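Local coordinates for protein Ufm1-specific protease (Caenorhabditis elegans, PDB 5EJJ) that is a thiol protease that cleaves the peptide bond at the C-terminal glycine of the ubiquitin-like modifier Ufm1, releasing it from target proteins, at residues T351-H360 and T374-H382. Sequence-based numbering, arbitrary orientation.
Sequences TNKKLIREPH and TVNGPYNYH
The ring of Tyr-379 packs one face against CA of Glu-358 in a CH-pi contact, 4.2 Å from the centroid. CG of Tyr-379 stands between its backbone N and carbonyl carbon (chi1 57°), which carries the phenol along to His-360. There its OH accepts from His-360 N at 3.3 Å and pairs, in either direction, with His-360 ND1 at 3.0 Å, the nitrogen lying near the plane of the phenol ring. A hydroxyl suits this place because it can both give and accept. The apolar ring of Pro-359 suits its place by packing carbon on carbon, CG against CB of Tyr-381. A single antiparallel bridge makes Arg-357 and Asn-380 a non-hydrogen-bonded pair, flanked by hydrogen bonds from Tyr-381 N to Ile-356 O and from Glu-358 N to Tyr-379 O, both 3.1 Å. Farther along, Leu-355 CG lies over one face of the His-382 imidazole, toward its rim. The extended Arg-357 chain runs beside Pro-378, using its aliphatic length. Tyr-381 turns its ring away and hydrogen-bonds through OH to the backbone O of Asp-520, probably an active-site residue. Two backbone bonds thus set the register of the loops, and two from His-360 fix the phenol.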
# COMPACT_ATOMS: atom_id res chain seq x y z
N THR A 351 -4.06 -13.59 3.63
CA THR A 351 -3.52 -13.76 4.98
C THR A 351 -4.63 -13.58 5.97
O THR A 351 -5.63 -12.93 5.68
CB THR A 351 -2.48 -12.67 5.33
OG1 THR A 351 -3.10 -11.38 5.33
CG2 THR A 351 -1.32 -12.70 4.37
N ASN A 352 -4.45 -14.12 7.17
CA ASN A 352 -5.50 -14.14 8.17
C ASN A 352 -5.86 -12.76 8.72
O ASN A 352 -4.99 -12.02 9.15
CB ASN A 352 -5.13 -15.07 9.32
CG ASN A 352 -6.31 -15.38 10.21
OD1 ASN A 352 -6.70 -14.56 11.04
ND2 ASN A 352 -6.90 -16.56 10.03
N LYS A 353 -7.15 -12.45 8.70
CA LYS A 353 -7.63 -11.12 9.09
C LYS A 353 -7.29 -10.77 10.53
O LYS A 353 -7.18 -9.59 10.88
CB LYS A 353 -9.14 -10.97 8.84
CG LYS A 353 -10.00 -12.11 9.42
CD LYS A 353 -10.99 -12.69 8.39
CE LYS A 353 -12.12 -11.71 8.06
NZ LYS A 353 -12.88 -12.12 6.85
N LYS A 354 -7.12 -11.79 11.36
CA LYS A 354 -6.89 -11.59 12.80
C LYS A 354 -5.48 -11.07 13.08
O LYS A 354 -5.27 -10.29 14.02
CB LYS A 354 -7.14 -12.89 13.58
CG LYS A 354 -8.53 -13.49 13.41
CD LYS A 354 -9.60 -12.68 14.14
CE LYS A 354 -10.97 -13.28 13.88
NZ LYS A 354 -10.90 -14.77 13.89
N LEU A 355 -4.52 -11.50 12.25
CA LEU A 355 -3.12 -11.09 12.38
C LEU A 355 -2.95 -9.57 12.28
O LEU A 355 -3.66 -8.90 11.53
CB LEU A 355 -2.28 -11.77 11.28
CG LEU A 355 -1.67 -13.17 11.45
CD1 LEU A 355 -2.36 -13.96 12.54
CD2 LEU A 355 -1.71 -13.94 10.11
N ILE A 356 -1.99 -9.05 13.05
CA ILE A 356 -1.60 -7.64 13.01
C ILE A 356 -0.63 -7.35 11.86
O ILE A 356 0.29 -8.14 11.60
CB ILE A 356 -0.94 -7.24 14.34
CG1 ILE A 356 -1.93 -7.43 15.48
CG2 ILE A 356 -0.37 -5.82 14.30
CD1 ILE A 356 -1.38 -7.03 16.82
N ARG A 357 -0.84 -6.23 11.15
CA ARG A 357 0.04 -5.83 10.05
C ARG A 357 0.93 -4.69 10.53
O ARG A 357 0.44 -3.67 11.01
CB ARG A 357 -0.78 -5.42 8.82
CG ARG A 357 0.02 -5.07 7.56
CD ARG A 357 -0.90 -4.40 6.53
NE ARG A 357 -0.31 -4.15 5.20
CZ ARG A 357 -0.74 -4.73 4.06
NH1 ARG A 357 -1.75 -5.61 4.08
NH2 ARG A 357 -0.16 -4.43 2.90
N GLU A 358 2.25 -4.88 10.42
CA GLU A 358 3.26 -3.89 10.81
C GLU A 358 3.08 -3.30 12.22
O GLU A 358 2.64 -2.17 12.36
CB GLU A 358 3.34 -2.78 9.77
CG GLU A 358 3.85 -3.26 8.41
CD GLU A 358 4.15 -2.12 7.43
OE1 GLU A 358 3.16 -1.60 6.84
OE2 GLU A 358 5.35 -1.77 7.25
N PRO A 359 3.43 -4.08 13.26
CA PRO A 359 3.33 -3.56 14.62
C PRO A 359 4.38 -2.52 14.86
O PRO A 359 4.11 -1.55 15.56
CB PRO A 359 3.62 -4.79 15.49
CG PRO A 359 3.30 -5.94 14.62
CD PRO A 359 3.74 -5.52 13.26
N HIS A 360 5.56 -2.67 14.27
CA HIS A 360 6.63 -1.72 14.53
C HIS A 360 6.27 -0.30 14.10
O HIS A 360 7.02 0.64 14.36
CB HIS A 360 7.94 -2.16 13.86
CG HIS A 360 8.18 -1.53 12.53
ND1 HIS A 360 7.62 -2.02 11.36
CD2 HIS A 360 8.92 -0.46 12.16
CE1 HIS A 360 8.01 -1.28 10.34
NE2 HIS A 360 8.80 -0.32 10.80
N THR A 374 15.36 0.32 8.46
CA THR A 374 14.26 -0.49 8.91
C THR A 374 13.89 -1.46 7.81
O THR A 374 14.46 -1.42 6.72
CB THR A 374 13.06 0.40 9.26
OG1 THR A 374 12.01 -0.40 9.82
CG2 THR A 374 12.53 1.09 8.01
N VAL A 375 12.95 -2.35 8.10
CA VAL A 375 12.47 -3.32 7.14
C VAL A 375 11.73 -2.58 6.02
O VAL A 375 11.14 -1.53 6.24
CB VAL A 375 11.54 -4.36 7.81
CG1 VAL A 375 10.20 -3.74 8.16
CG2 VAL A 375 11.35 -5.58 6.93
N ASN A 376 11.78 -3.14 4.82
CA ASN A 376 11.35 -2.43 3.61
C ASN A 376 9.85 -2.35 3.33
O ASN A 376 9.33 -1.26 3.13
CB ASN A 376 12.04 -3.02 2.40
CG ASN A 376 11.93 -2.12 1.20
OD1 ASN A 376 11.70 -2.58 0.08
ND2 ASN A 376 12.09 -0.82 1.43
N GLY A 377 9.16 -3.48 3.28
CA GLY A 377 7.72 -3.48 3.06
C GLY A 377 6.90 -3.79 4.30
O GLY A 377 7.37 -3.59 5.42
N PRO A 378 5.66 -4.27 4.12
CA PRO A 378 4.81 -4.76 5.23
C PRO A 378 4.95 -6.28 5.52
O PRO A 378 5.42 -7.03 4.66
CB PRO A 378 3.39 -4.47 4.71
CG PRO A 378 3.51 -4.72 3.26
CD PRO A 378 4.89 -4.17 2.87
N TYR A 379 4.51 -6.71 6.70
CA TYR A 379 4.58 -8.11 7.14
C TYR A 379 3.49 -8.29 8.21
O TYR A 379 2.91 -7.30 8.66
CB TYR A 379 5.95 -8.39 7.78
CG TYR A 379 6.21 -7.45 8.93
CD1 TYR A 379 5.82 -7.77 10.22
CD2 TYR A 379 6.79 -6.21 8.72
CE1 TYR A 379 6.01 -6.90 11.26
CE2 TYR A 379 6.99 -5.32 9.75
CZ TYR A 379 6.60 -5.67 11.03
OH TYR A 379 6.79 -4.78 12.07
N ASN A 380 3.23 -9.52 8.63
CA ASN A 380 2.37 -9.76 9.81
C ASN A 380 3.15 -10.26 11.02
O ASN A 380 4.29 -10.70 10.91
CB ASN A 380 1.24 -10.76 9.51
CG ASN A 380 0.13 -10.16 8.67
OD1 ASN A 380 -0.31 -9.03 8.92
ND2 ASN A 380 -0.31 -10.91 7.66
N TYR A 381 2.52 -10.19 12.19
CA TYR A 381 3.14 -10.62 13.44
C TYR A 381 2.58 -11.98 13.85
O TYR A 381 1.46 -12.06 14.33
CB TYR A 381 2.84 -9.60 14.53
CG TYR A 381 3.48 -9.89 15.87
CD1 TYR A 381 4.54 -10.78 15.99
CD2 TYR A 381 3.01 -9.27 17.03
CE1 TYR A 381 5.12 -11.05 17.21
CE2 TYR A 381 3.58 -9.53 18.25
CZ TYR A 381 4.64 -10.42 18.34
OH TYR A 381 5.21 -10.68 19.56
N HIS A 382 3.37 -13.03 13.65
CA HIS A 382 3.01 -14.36 14.14
C HIS A 382 3.75 -14.66 15.44
O HIS A 382 4.85 -14.15 15.68
CB HIS A 382 3.33 -15.43 13.12
CG HIS A 382 2.74 -15.18 11.77
ND1 HIS A 382 1.80 -16.00 11.20
CD2 HIS A 382 2.98 -14.19 10.86
CE1 HIS A 382 1.47 -15.54 10.00
NE2 HIS A 382 2.17 -14.44 9.78